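Local coordinates for putative major capsid protein (Cafeteriavirus-dependent mavirus, PDB 6G44), which probably builds the outer shell of the virophage particle, its double jelly-roll chains joining in threes into capsomers that tile the capsid, at residues H130-A134 / N385-K389; E138-L142 / Y213-K217; Y438-A444 / Y495-L501. All blocks are in the same frame, centred on the assembly; numbering follows the deposited sequence. Where two conformers were deposited one is given.

Contact 1 of 3, residues H130-A134 / N385-K389; sequences HQYNA and NGYNK. With SO4 (sulfate ion), chain Z.
The loop Q131-A134 and the loop G386-N388 run closest where N133 and Y387 meet, their CA atoms 4.4 Å apart, and a weak backbone bond joins N388 N to Y132 O. G386, at positive phi (105°), is the C-prime residue of the Schellman motif ending helix 375-384 and lets the chain turn where it passes close to N133; glycine readily takes that angle. N388 carries most of the polar contact. With CG between its backbone N and carbonyl carbon (chi1 63°), its amide lies across the bend of the other loop, and ND2 gives one hydrogen to Q131 O (3.1 Å) and the other to A134 O (3.0 Å), both acceptors close to the amide plane. Water 1 bridges that amide and one of these carbonyls, donating to N388 OD1 and to Q131 O. N133 answers in the other direction: its ND2 reaches N385 O at 3.1 Å, almost in line with the carbonyl. Y132 and Y387 lie side by side, near parallel (11°) but slid apart with little overlap, and CG of K389 meets the edge of the Y132 ring. K389 NZ pairs with E150 and also binds, through O3 (2.9 Å), a sulfate probably from the crystallisation liquor. Two asparagines thus bond to main-chain carbonyls of loop residues, in place of regular backbone pairing, and the doubly bonded amide of N388 is fixed in its rotation.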
ATOM      1  N   HIS C 130      -6.291  13.048 -15.323  1.00 13.45           N
ATOM      2  CA  HIS C 130      -6.290  12.966 -13.880  1.00 13.41           C
ATOM      3  C   HIS C 130      -5.990  11.562 -13.382  1.00 13.22           C
ATOM      4  O   HIS C 130      -5.340  11.379 -12.338  1.00 13.76           O
ATOM      5  CB  HIS C 130      -7.652  13.441 -13.333  1.00 14.00           C
ATOM      6  CG  HIS C 130      -7.725  13.518 -11.849  1.00 14.25           C
ATOM      7  ND1 HIS C 130      -6.979  14.415 -11.123  1.00 16.48           N
ATOM      8  CD2 HIS C 130      -8.486  12.850 -10.958  1.00 15.06           C
ATOM      9  CE1 HIS C 130      -7.270  14.279  -9.843  1.00 15.64           C
ATOM     10  NE2 HIS C 130      -8.172  13.329  -9.713  1.00 16.20           N
ATOM     11  N   GLN C 131      -6.465  10.549 -14.114  1.00 11.94           N
ATOM     12  CA  GLN C 131      -6.244   9.152 -13.696  1.00 12.00           C
ATOM     13  C   GLN C 131      -4.762   8.790 -13.603  1.00 12.36           C
ATOM     14  O   GLN C 131      -4.410   7.826 -12.910  1.00 12.42           O
ATOM     15  CB  GLN C 131      -6.964   8.154 -14.634  1.00 12.06           C
ATOM     16  CG  GLN C 131      -6.406   8.095 -16.035  1.00 12.85           C
ATOM     17  CD  GLN C 131      -7.239   7.289 -17.012  1.00 14.21           C
ATOM     18  OE1 GLN C 131      -8.076   6.485 -16.612  1.00 15.26           O
ATOM     19  NE2 GLN C 131      -7.021   7.509 -18.318  1.00 14.32           N
ATOM     20  N   TYR C 132      -3.917   9.543 -14.314  1.00 12.65           N
ATOM     21  CA  TYR C 132      -2.480   9.228 -14.397  1.00 12.93           C
ATOM     22  C   TYR C 132      -1.647   9.945 -13.368  1.00 14.58           C
ATOM     23  O   TYR C 132      -0.481   9.589 -13.219  1.00 15.83           O
ATOM     24  CB  TYR C 132      -1.905   9.538 -15.772  1.00 12.93           C
ATOM     25  CG  TYR C 132      -2.365   8.605 -16.839  1.00 12.28           C
ATOM     26  CD1 TYR C 132      -1.994   7.267 -16.832  1.00 11.69           C
ATOM     27  CD2 TYR C 132      -3.164   9.044 -17.871  1.00 12.35           C
ATOM     28  CE1 TYR C 132      -2.399   6.405 -17.834  1.00 11.76           C
ATOM     29  CE2 TYR C 132      -3.577   8.192 -18.877  1.00 12.93           C
ATOM     30  CZ  TYR C 132      -3.194   6.874 -18.865  1.00 13.05           C
ATOM     31  OH  TYR C 132      -3.635   6.040 -19.871  1.00 15.01           O
ATOM     32  N   ASN C 133      -2.137  10.972 -12.698  1.00 15.02           N
ATOM     33  CA  ASN C 133      -1.251  11.587 -11.676  1.00 16.35           C
ATOM     34  C   ASN C 133      -1.873  11.964 -10.362  1.00 16.78           C
ATOM     35  O   ASN C 133      -1.209  12.607  -9.536  1.00 18.34           O
ATOM     36  CB  ASN C 133      -0.405  12.718 -12.275  1.00 17.71           C
ATOM     37  CG  ASN C 133      -1.166  13.992 -12.394  1.00 17.74           C
ATOM     38  OD1 ASN C 133      -2.395  13.989 -12.492  1.00 18.14           O
ATOM     39  ND2 ASN C 133      -0.457  15.099 -12.349  1.00 16.76           N
ATOM     40  N   ALA C 134      -3.075  11.471 -10.110  1.00 17.15           N
ATOM     41  CA  ALA C 134      -3.719  11.580  -8.831  1.00 18.21           C
ATOM     42  C   ALA C 134      -3.278  10.506  -7.884  1.00 19.68           C
ATOM     43  O   ALA C 134      -2.732   9.467  -8.260  1.00 19.50           O
ATOM     44  CB  ALA C 134      -5.235  11.510  -9.010  1.00 17.77           C
ATOM     45  N   ASN C 385       6.033  14.779 -11.084  1.00 10.23           N
ATOM     46  CA  ASN C 385       4.811  15.558 -11.112  1.00 10.73           C
ATOM     47  C   ASN C 385       3.580  14.680 -10.951  1.00 11.41           C
ATOM     48  O   ASN C 385       2.451  15.084 -11.316  1.00 13.67           O
ATOM     49  CB  ASN C 385       4.789  16.370 -12.409  1.00 11.05           C
ATOM     50  CG  ASN C 385       5.857  17.422 -12.410  1.00 10.86           C
ATOM     51  OD1 ASN C 385       6.012  18.155 -11.407  1.00 12.19           O
ATOM     52  ND2 ASN C 385       6.672  17.482 -13.490  1.00 11.11           N
ATOM     53  N   GLY C 386       3.774  13.481 -10.409  1.00 10.41           N
ATOM     54  CA  GLY C 386       2.685  12.623  -9.978  1.00 10.58           C
ATOM     55  C   GLY C 386       2.359  11.435 -10.851  1.00 10.67           C
ATOM     56  O   GLY C 386       1.529  10.615 -10.441  1.00 10.54           O
ATOM     57  N   TYR C 387       2.994  11.273 -12.022  1.00 10.25           N
ATOM     58  CA  TYR C 387       2.686  10.126 -12.877  1.00 10.27           C
ATOM     59  C   TYR C 387       2.777   8.844 -12.062  1.00 10.12           C
ATOM     60  O   TYR C 387       3.782   8.611 -11.410  1.00 11.75           O
ATOM     61  CB  TYR C 387       3.611  10.078 -14.082  1.00 10.20           C
ATOM     62  CG  TYR C 387       3.209   9.019 -15.063  1.00  9.78           C
ATOM     63  CD1 TYR C 387       2.219   9.266 -16.029  1.00 10.30           C
ATOM     64  CD2 TYR C 387       3.818   7.769 -15.048  1.00  9.87           C
ATOM     65  CE1 TYR C 387       1.794   8.284 -16.909  1.00 10.06           C
ATOM     66  CE2 TYR C 387       3.429   6.783 -15.933  1.00 10.09           C
ATOM     67  CZ  TYR C 387       2.447   7.046 -16.887  1.00 10.29           C
ATOM     68  OH  TYR C 387       2.065   6.054 -17.783  1.00 10.44           O
ATOM     69  N   ASN C 388       1.736   8.021 -12.152  1.00 10.31           N
ATOM     70  CA  ASN C 388       1.484   6.959 -11.156  1.00 11.00           C
ATOM     71  C   ASN C 388       1.480   5.542 -11.698  1.00 11.45           C
ATOM     72  O   ASN C 388       1.064   4.628 -10.992  1.00 13.28           O
ATOM     73  CB  ASN C 388       0.188   7.255 -10.379  1.00 11.85           C
ATOM     74  CG  ASN C 388      -1.032   7.260 -11.263  1.00 12.63           C
ATOM     75  OD1 ASN C 388      -1.024   6.719 -12.373  1.00 13.19           O
ATOM     76  ND2 ASN C 388      -2.110   7.910 -10.782  1.00 12.60           N
ATOM     77  N   LYS C 389       1.984   5.330 -12.907  1.00  9.61           N
ATOM     78  CA  LYS C 389       2.040   4.009 -13.523  1.00  9.91           C
ATOM     79  C   LYS C 389       3.467   3.552 -13.797  1.00  9.73           C
ATOM     80  O   LYS C 389       4.396   4.353 -13.823  1.00 10.13           O
ATOM     81  CB  LYS C 389       1.236   3.958 -14.823  1.00 10.53           C
ATOM     82  CG  LYS C 389      -0.232   4.314 -14.650  1.00 11.09           C
ATOM     83  CD  LYS C 389      -0.939   3.443 -13.629  1.00 11.31           C
ATOM     84  CE  LYS C 389      -1.056   1.995 -14.074  1.00 12.11           C
ATOM     85  NZ  LYS C 389      -1.575   1.128 -12.990  1.00 12.03           N
TER
HETATM   86  S   SO4 Z 601       1.637   0.036 -11.497  1.00 11.97           S
HETATM   87  O1  SO4 Z 601       1.667   0.237 -12.936  1.00 11.62           O
HETATM   88  O2  SO4 Z 601       1.594  -1.384 -11.188  1.00 12.30           O
HETATM   89  O3  SO4 Z 601       0.417   0.704 -10.942  1.00 13.68           O
HETATM   90  O4  SO4 Z 601       2.838   0.669 -10.890  1.00 12.79           O
HETATM   91  O   HOH W   1      -3.483   5.405 -12.501  1.00 26.67           O
HETATM   92  O   HOH W   2       0.206  10.299  -8.026  1.00 19.57           O

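Contact 2 of 3, residues E138-L142 / Y213-K217; sequences ELALL and YKNIK
E138 reaches the backbone of I216 because its side chain leaves the helix with CG anti to the carbonyl carbon (chi1 -82°) and then bends at chi2 (-71°), which folds the carboxylate over the loop at K214-I216; I216, with CG1 likewise anti to its carbonyl carbon, directs CG1 and CG2 to the leucines of the helix. The contact packs the C-terminal end of helix 136-142 against the loop that leads from strand 195-205 to strand 222-235, within the N-terminal half of a double jelly-roll, and so fixes an inter-strand loop to a helix. OE2 of E138 accepts from I216 N at 3.1 Å, the bond nearly straight (166°) and made on the syn lone pair, the side facing OE1. A glutamate suits this place because its chain is long enough to carry an acceptor from the helix to a main-chain N-H in a loop without regular pairing. The same OE2 of E138 lies 3.4 Å from K214 O; both are acceptors, so no bond forms.

Beside the carboxylate, I216 turns its two branches to different leucines. CG2 lies against CB of L141 at 3.8 Å, toward the exposed side, while CG1 carries CD1 to the buried L142, whose side chain it crosses at about a right angle. The beta-branched isoleucine can thus cover two successive helix residues at once. L142 also packs on H130 and V207, and I216 on A205, which extends the apolar patch to strand 195-205. At the rim, K217 touches S384 of the third subunit. The tightest apolar approach is at the helix backbone itself, where CD1 of I216 comes to 3.4 Å from CA of L142.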
ATOM      1  N   GLU C 138      -7.370   8.380  -3.530  1.00 19.94           N
ATOM      2  CA  GLU C 138      -8.462   9.266  -3.920  1.00 19.12           C
ATOM      3  C   GLU C 138      -9.195   8.703  -5.136  1.00 15.45           C
ATOM      4  O   GLU C 138     -10.417   8.783  -5.210  1.00 15.37           O
ATOM      5  CB  GLU C 138      -7.992  10.709  -4.220  1.00 21.45           C
ATOM      6  CG  GLU C 138      -7.822  11.598  -2.994  1.00 25.13           C
ATOM      7  CD  GLU C 138      -9.131  12.010  -2.328  1.00 26.41           C
ATOM      8  OE1 GLU C 138      -9.066  12.281  -1.113  1.00 34.59           O
ATOM      9  OE2 GLU C 138     -10.209  12.129  -2.991  1.00 25.73           O
ATOM     10  N   LEU C 139      -8.466   8.148  -6.103  1.00 13.92           N
ATOM     11  CA  LEU C 139      -9.116   7.610  -7.293  1.00 12.85           C
ATOM     12  C   LEU C 139     -10.106   6.503  -6.942  1.00 12.49           C
ATOM     13  O   LEU C 139     -11.171   6.401  -7.566  1.00 11.46           O
ATOM     14  CB  LEU C 139      -8.063   7.133  -8.312  1.00 13.00           C
ATOM     15  CG  LEU C 139      -7.254   8.227  -9.005  1.00 12.80           C
ATOM     16  CD1 LEU C 139      -6.249   7.603  -9.983  1.00 13.52           C
ATOM     17  CD2 LEU C 139      -8.084   9.278  -9.711  1.00 13.29           C
ATOM     18  N   ALA C 140      -9.790   5.661  -5.957  1.00 12.25           N
ATOM     19  CA  ALA C 140     -10.721   4.616  -5.541  1.00 12.55           C
ATOM     20  C   ALA C 140     -11.950   5.171  -4.842  1.00 13.00           C
ATOM     21  O   ALA C 140     -12.983   4.537  -4.854  1.00 13.28           O
ATOM     22  CB  ALA C 140     -10.022   3.565  -4.654  1.00 13.51           C
ATOM     23  N   LEU C 141     -11.828   6.338  -4.223  1.00 12.67           N
ATOM     24  CA  LEU C 141     -13.005   7.008  -3.662  1.00 13.48           C
ATOM     25  C   LEU C 141     -13.838   7.674  -4.760  1.00 12.40           C
ATOM     26  O   LEU C 141     -15.037   7.906  -4.590  1.00 13.13           O
ATOM     27  CB  LEU C 141     -12.613   8.043  -2.630  1.00 15.03           C
ATOM     28  CG  LEU C 141     -11.911   7.523  -1.381  1.00 17.41           C
ATOM     29  CD1 LEU C 141     -11.526   8.703  -0.495  1.00 18.88           C
ATOM     30  CD2 LEU C 141     -12.785   6.557  -0.625  1.00 19.24           C
ATOM     31  N   LEU C 142     -13.189   8.019  -5.864  1.00 11.87           N
ATOM     32  CA  LEU C 142     -13.845   8.659  -7.005  1.00 11.15           C
ATOM     33  C   LEU C 142     -14.740   7.670  -7.752  1.00 11.46           C
ATOM     34  O   LEU C 142     -15.914   7.967  -8.046  1.00 11.06           O
ATOM     35  CB  LEU C 142     -12.774   9.278  -7.908  1.00 11.52           C
ATOM     36  CG  LEU C 142     -13.142  10.397  -8.884  1.00 12.03           C
ATOM     37  CD1 LEU C 142     -11.887  11.072  -9.393  1.00 12.71           C
ATOM     38  CD2 LEU C 142     -13.944   9.868 -10.059  1.00 12.33           C
ATOM     39  N   TYR C 213     -13.631  17.051  -6.374  1.00 13.40           N
ATOM     40  CA  TYR C 213     -13.314  15.651  -6.709  1.00 14.16           C
ATOM     41  C   TYR C 213     -11.912  15.243  -6.278  1.00 15.52           C
ATOM     42  O   TYR C 213     -11.562  14.049  -6.356  1.00 17.31           O
ATOM     43  CB  TYR C 213     -13.520  15.374  -8.225  1.00 13.59           C
ATOM     44  CG  TYR C 213     -12.662  16.237  -9.104  1.00 14.01           C
ATOM     45  CD1 TYR C 213     -11.359  15.858  -9.417  1.00 14.17           C
ATOM     46  CD2 TYR C 213     -13.139  17.435  -9.636  1.00 13.23           C
ATOM     47  CE1 TYR C 213     -10.546  16.668 -10.181  1.00 14.47           C
ATOM     48  CE2 TYR C 213     -12.339  18.243 -10.418  1.00 13.59           C
ATOM     49  CZ  TYR C 213     -11.032  17.855 -10.679  1.00 14.35           C
ATOM     50  OH  TYR C 213     -10.199  18.635 -11.448  1.00 16.34           O
ATOM     51  N   LYS C 214     -11.086  16.196  -5.862  1.00 16.05           N
ATOM     52  CA  LYS C 214      -9.757  15.867  -5.348  1.00 17.90           C
ATOM     53  C   LYS C 214      -9.779  15.604  -3.844  1.00 18.95           C
ATOM     54  O   LYS C 214      -8.759  15.178  -3.295  1.00 20.78           O
ATOM     55  CB  LYS C 214      -8.761  16.981  -5.687  1.00 20.98           C
ATOM     56  CG  LYS C 214      -8.563  17.212  -7.189  1.00 23.02           C
ATOM     57  CD  LYS C 214      -7.950  18.571  -7.524  1.00 25.69           C
ATOM     58  CE  LYS C 214      -6.597  18.835  -6.874  1.00 27.28           C
ATOM     59  NZ  LYS C 214      -5.479  18.105  -7.523  1.00 27.91           N
ATOM     60  N   ASN C 215     -10.906  15.865  -3.169  1.00 17.21           N
ATOM     61  CA  ASN C 215     -11.045  15.770  -1.725  0.50 17.21           C
ATOM     62  C   ASN C 215     -12.348  15.022  -1.395  1.00 16.86           C
ATOM     63  O   ASN C 215     -13.195  15.583  -0.724  1.00 17.15           O
ATOM     64  CB  ASN C 215     -11.076  17.193  -1.111  0.50 18.02           C
ATOM     65  CG  ASN C 215      -9.812  18.002  -1.397  0.50 18.53           C
ATOM     66  OD1 ASN C 215      -9.716  18.713  -2.401  0.50 19.49           O
ATOM     67  ND2 ASN C 215      -8.848  17.916  -0.495  0.50 19.74           N
ATOM     68  N   ILE C 216     -12.520  13.794  -1.867  1.00 16.47           N
ATOM     69  CA  ILE C 216     -13.763  13.079  -1.687  1.00 17.36           C
ATOM     70  C   ILE C 216     -14.081  12.718  -0.231  1.00 16.88           C
ATOM     71  O   ILE C 216     -15.244  12.739   0.161  1.00 16.79           O
ATOM     72  CB  ILE C 216     -13.805  11.870  -2.629  1.00 19.58           C
ATOM     73  CG1 ILE C 216     -13.887  12.402  -4.080  1.00 22.25           C
ATOM     74  CG2 ILE C 216     -14.973  10.943  -2.296  1.00 19.37           C
ATOM     75  CD1 ILE C 216     -13.416  11.432  -5.117  1.00 24.59           C
ATOM     76  N   LYS C 217     -13.064  12.460   0.593  1.00 18.88           N
ATOM     77  CA  LYS C 217     -13.358  12.092   1.993  1.00 21.66           C
ATOM     78  C   LYS C 217     -13.955  13.260   2.769  1.00 20.81           C
ATOM     79  O   LYS C 217     -14.944  13.079   3.518  1.00 22.12           O
ATOM     80  CB  LYS C 217     -12.126  11.543   2.740  1.00 26.02           C
ATOM     81  CG  LYS C 217     -12.427  11.235   4.213  1.00 30.46           C
ATOM     82  CD  LYS C 217     -11.376  10.400   4.931  1.00 34.93           C
ATOM     83  CE  LYS C 217     -11.642  10.382   6.438  1.00 37.98           C
ATOM     84  NZ  LYS C 217     -12.965   9.781   6.804  1.00 40.25           N
TER

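Contact 3 of 3, residues Y438-A444 / Y495-L501; sequences YNVMANA and YTPDQLL
Helix 497-501, capped at its start by T496, lies against the loop between strands 425-428 and 448-457, and a single beta bridge, A444 with Y495, joins that loop to the residues leading into the helix. Y495 N donates to N443 O at 3.0 Å, nearly in line with the carbonyl, and A444 CA makes a CA-H...O contact with Y495 O. N443 takes positive phi (79°) in the type II turn M441-A444, a conformation asparagine tolerates well; its ND2 bonds to D477. In this second half of the double jelly-roll the helix turns L500 and L501 toward the loop. L500 sends CD1 to A442 O (3.5 Å) and to CB of A444, small enough to admit it. M441, bent at chi3 (72°), runs antiparallel to the L500 side chain and brings SD to 4.0 Å from both L500 CB and L501 CD2. CD1 of L501 meets Y438 CD1 at 3.9 Å, the side chains crossing at about a right angle. P497 suits the first helical turn, where its missing N-H costs nothing, and lays CB against N439 OD1 (3.5 Å). N439 OD1 accepts from water 3, which also donates to D498 OD1. A442 O bonds to S33 of the second subunit.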
ATOM      1  N   TYR C 438      13.625  34.262 -15.551  1.00 19.58           N
ATOM      2  CA  TYR C 438      13.118  34.052 -14.189  1.00 21.03           C
ATOM      3  C   TYR C 438      11.690  34.569 -13.992  1.00 20.16           C
ATOM      4  O   TYR C 438      11.052  34.206 -13.000  1.00 20.49           O
ATOM      5  CB  TYR C 438      14.064  34.657 -13.143  1.00 24.02           C
ATOM      6  CG  TYR C 438      14.461  36.083 -13.444  1.00 25.91           C
ATOM      7  CD1 TYR C 438      13.600  37.138 -13.153  1.00 26.22           C
ATOM      8  CD2 TYR C 438      15.704  36.381 -14.040  1.00 27.54           C
ATOM      9  CE1 TYR C 438      13.949  38.450 -13.438  1.00 28.08           C
ATOM     10  CE2 TYR C 438      16.060  37.688 -14.335  1.00 27.39           C
ATOM     11  CZ  TYR C 438      15.184  38.726 -14.029  1.00 29.01           C
ATOM     12  OH  TYR C 438      15.491  40.045 -14.307  1.00 30.72           O
ATOM     13  N   ASN C 439      11.177  35.386 -14.919  1.00 18.66           N
ATOM     14  CA  ASN C 439       9.796  35.873 -14.816  1.00 18.90           C
ATOM     15  C   ASN C 439       8.743  34.839 -15.192  1.00 17.05           C
ATOM     16  O   ASN C 439       7.561  35.062 -14.917  1.00 16.80           O
ATOM     17  CB  ASN C 439       9.579  37.123 -15.676  1.00 19.61           C
ATOM     18  CG  ASN C 439      10.406  38.302 -15.213  1.00 21.17           C
ATOM     19  OD1 ASN C 439      10.528  38.571 -14.019  1.00 22.28           O
ATOM     20  ND2 ASN C 439      11.017  38.993 -16.174  1.00 25.34           N
ATOM     21  N   VAL C 440       9.137  33.759 -15.862  1.00 16.10           N
ATOM     22  CA  VAL C 440       8.184  32.725 -16.258  1.00 15.77           C
ATOM     23  C   VAL C 440       8.010  31.766 -15.082  1.00 15.81           C
ATOM     24  O   VAL C 440       8.770  30.803 -14.908  1.00 15.73           O
ATOM     25  CB  VAL C 440       8.614  31.990 -17.543  1.00 15.99           C
ATOM     26  CG1 VAL C 440       7.581  30.955 -17.927  1.00 16.53           C
ATOM     27  CG2 VAL C 440       8.792  32.969 -18.685  1.00 16.32           C
ATOM     28  N   MET C 441       7.023  32.089 -14.256  1.00 15.71           N
ATOM     29  CA  MET C 441       6.701  31.389 -13.016  1.00 15.75           C
ATOM     30  C   MET C 441       5.210  31.053 -13.026  1.00 14.81           C
ATOM     31  O   MET C 441       4.409  31.825 -13.542  1.00 13.78           O
ATOM     32  CB  MET C 441       6.971  32.300 -11.825  1.00 17.14           C
ATOM     33  CG  MET C 441       8.426  32.708 -11.670  1.00 18.44           C
ATOM     34  SD  MET C 441       8.730  33.816 -10.299  1.00 21.51           S
ATOM     35  CE  MET C 441       8.523  32.714  -8.914  1.00 21.10           C
ATOM     36  N   ALA C 442       4.833  29.928 -12.417  1.00 13.85           N
ATOM     37  CA  ALA C 442       3.439  29.548 -12.296  1.00 13.44           C
ATOM     38  C   ALA C 442       2.643  30.695 -11.691  1.00 13.05           C
ATOM     39  O   ALA C 442       3.051  31.279 -10.676  1.00 13.04           O
ATOM     40  CB  ALA C 442       3.308  28.310 -11.429  1.00 13.23           C
ATOM     41  N   ASN C 443       1.526  31.024 -12.337  1.00 13.10           N
ATOM     42  CA  ASN C 443       0.588  32.089 -11.904  1.00 13.75           C
ATOM     43  C   ASN C 443       1.051  33.504 -12.246  1.00 15.44           C
ATOM     44  O   ASN C 443       0.403  34.481 -11.866  1.00 15.75           O
ATOM     45  CB  ASN C 443       0.229  31.971 -10.413  1.00 14.04           C
ATOM     46  CG  ASN C 443      -0.488  30.687 -10.112  1.00 14.41           C
ATOM     47  OD1 ASN C 443      -1.264  30.230 -10.929  1.00 15.09           O
ATOM     48  ND2 ASN C 443      -0.199  30.069  -8.958  1.00 15.47           N
ATOM     49  N   ALA C 444       2.132  33.645 -12.991  1.00 15.17           N
ATOM     50  CA  ALA C 444       2.536  34.986 -13.441  1.00 16.16           C
ATOM     51  C   ALA C 444       1.595  35.456 -14.536  1.00 16.16           C
ATOM     52  O   ALA C 444       1.272  34.710 -15.461  1.00 16.13           O
ATOM     53  CB  ALA C 444       3.947  34.971 -13.973  1.00 16.26           C
ATOM     54  N   TYR C 495      -0.636  37.047 -10.695  1.00 15.89           N
ATOM     55  CA  TYR C 495       0.174  38.036 -10.008  1.00 15.81           C
ATOM     56  C   TYR C 495       1.287  38.493 -10.942  1.00 16.19           C
ATOM     57  O   TYR C 495       1.620  37.807 -11.904  1.00 16.00           O
ATOM     58  CB  TYR C 495       0.775  37.458  -8.708  1.00 16.14           C
ATOM     59  CG  TYR C 495      -0.280  36.816  -7.861  1.00 17.66           C
ATOM     60  CD1 TYR C 495      -1.027  37.552  -6.949  1.00 19.84           C
ATOM     61  CD2 TYR C 495      -0.608  35.483  -8.066  1.00 18.76           C
ATOM     62  CE1 TYR C 495      -2.059  36.927  -6.230  1.00 20.44           C
ATOM     63  CE2 TYR C 495      -1.626  34.873  -7.381  1.00 19.89           C
ATOM     64  CZ  TYR C 495      -2.348  35.582  -6.473  1.00 21.03           C
ATOM     65  OH  TYR C 495      -3.351  34.902  -5.801  1.00 24.38           O
ATOM     66  N   THR C 496       1.883  39.644 -10.650  1.00 16.29           N
ATOM     67  CA  THR C 496       3.003  40.079 -11.454  1.00 16.96           C
ATOM     68  C   THR C 496       4.225  39.212 -11.152  1.00 16.23           C
ATOM     69  O   THR C 496       4.378  38.724 -10.017  1.00 15.86           O
ATOM     70  CB  THR C 496       3.390  41.542 -11.202  1.00 17.79           C
ATOM     71  OG1 THR C 496       3.853  41.690  -9.859  1.00 18.54           O
ATOM     72  CG2 THR C 496       2.191  42.474 -11.466  1.00 18.53           C
ATOM     73  N   PRO C 497       5.130  39.064 -12.143  1.00 16.53           N
ATOM     74  CA  PRO C 497       6.378  38.381 -11.819  1.00 17.63           C
ATOM     75  C   PRO C 497       7.095  39.005 -10.617  1.00 18.63           C
ATOM     76  O   PRO C 497       7.607  38.290  -9.757  1.00 19.82           O
ATOM     77  CB  PRO C 497       7.193  38.517 -13.111  1.00 17.63           C
ATOM     78  CG  PRO C 497       6.190  38.614 -14.192  1.00 17.45           C
ATOM     79  CD  PRO C 497       4.988  39.301 -13.589  1.00 17.95           C
ATOM     80  N   ASP C 498       7.101  40.338 -10.529  1.00 19.63           N
ATOM     81  CA  ASP C 498       7.735  40.981  -9.404  1.00 21.00           C
ATOM     82  C   ASP C 498       7.110  40.585  -8.070  1.00 19.24           C
ATOM     83  O   ASP C 498       7.831  40.356  -7.110  1.00 20.08           O
ATOM     84  CB  ASP C 498       7.752  42.514  -9.566  1.00 22.86           C
ATOM     85  CG  ASP C 498       8.731  42.988 -10.626  1.00 26.97           C
ATOM     86  OD1 ASP C 498       9.628  42.214 -11.059  1.00 29.63           O
ATOM     87  OD2 ASP C 498       8.588  44.162 -11.031  1.00 31.86           O
ATOM     88  N   GLN C 499       5.779  40.465  -7.988  1.00 18.10           N
ATOM     89  CA  GLN C 499       5.186  40.035  -6.728  0.50 18.11           C
ATOM     90  C   GLN C 499       5.600  38.616  -6.374  1.00 17.77           C
ATOM     91  O   GLN C 499       5.880  38.332  -5.221  1.00 18.04           O
ATOM     92  CB  GLN C 499       3.669  40.118  -6.708  0.50 18.00           C
ATOM     93  CG  GLN C 499       3.182  39.880  -5.288  0.50 18.45           C
ATOM     94  CD  GLN C 499       1.703  39.740  -5.130  0.50 18.14           C
ATOM     95  OE1 GLN C 499       1.251  38.956  -4.292  0.50 16.85           O
ATOM     96  NE2 GLN C 499       0.942  40.502  -5.897  0.50 18.10           N
ATOM     97  N   LEU C 500       5.652  37.740  -7.369  1.00 18.40           N
ATOM     98  CA  LEU C 500       6.032  36.353  -7.105  1.00 17.83           C
ATOM     99  C   LEU C 500       7.505  36.247  -6.725  1.00 18.48           C
ATOM    100  O   LEU C 500       7.821  35.595  -5.731  1.00 18.07           O
ATOM    101  CB  LEU C 500       5.700  35.484  -8.306  1.00 17.53           C
ATOM    102  CG  LEU C 500       4.215  35.445  -8.663  1.00 16.75           C
ATOM    103  CD1 LEU C 500       4.010  34.583  -9.899  1.00 17.13           C
ATOM    104  CD2 LEU C 500       3.354  34.970  -7.507  1.00 16.70           C
ATOM    105  N   LEU C 501       8.370  36.967  -7.439  1.00 19.60           N
ATOM    106  CA  LEU C 501       9.813  36.963  -7.161  1.00 21.41           C
ATOM    107  C   LEU C 501      10.134  37.370  -5.721  1.00 22.18           C
ATOM    108  O   LEU C 501      11.090  36.858  -5.148  1.00 24.18           O
ATOM    109  CB  LEU C 501      10.577  37.870  -8.143  1.00 21.80           C
ATOM    110  CG  LEU C 501      10.716  37.339  -9.572  1.00 22.68           C
ATOM    111  CD1 LEU C 501      11.059  38.463 -10.535  1.00 23.48           C
ATOM    112  CD2 LEU C 501      11.776  36.243  -9.638  1.00 24.51           C
TER
HETATM  113  O   HOH W   3      10.972  41.039 -13.207  1.00 28.85           O

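Contacts 1 and 2 adjoin, their centres 14 Å apart, and share the region of helices 123-130 and 136-142: L139 packs on Q131 and A134, and H130 meets Y213 edge-to-face. Along the chain, both segments of contact 2 fall between the two of contact 1, whose ends are 251 residues apart. Contact 1 therefore bridges the two halves of the double jelly-roll, whereas contact 2 stays within the first. Contact 3 comes later in sequence, with its centre 26 Å from that of contact 1 and 31 Å from that of contact 2. It lies farther from the chain centre and touches both neighbouring subunits, so it belongs to the trimer interface.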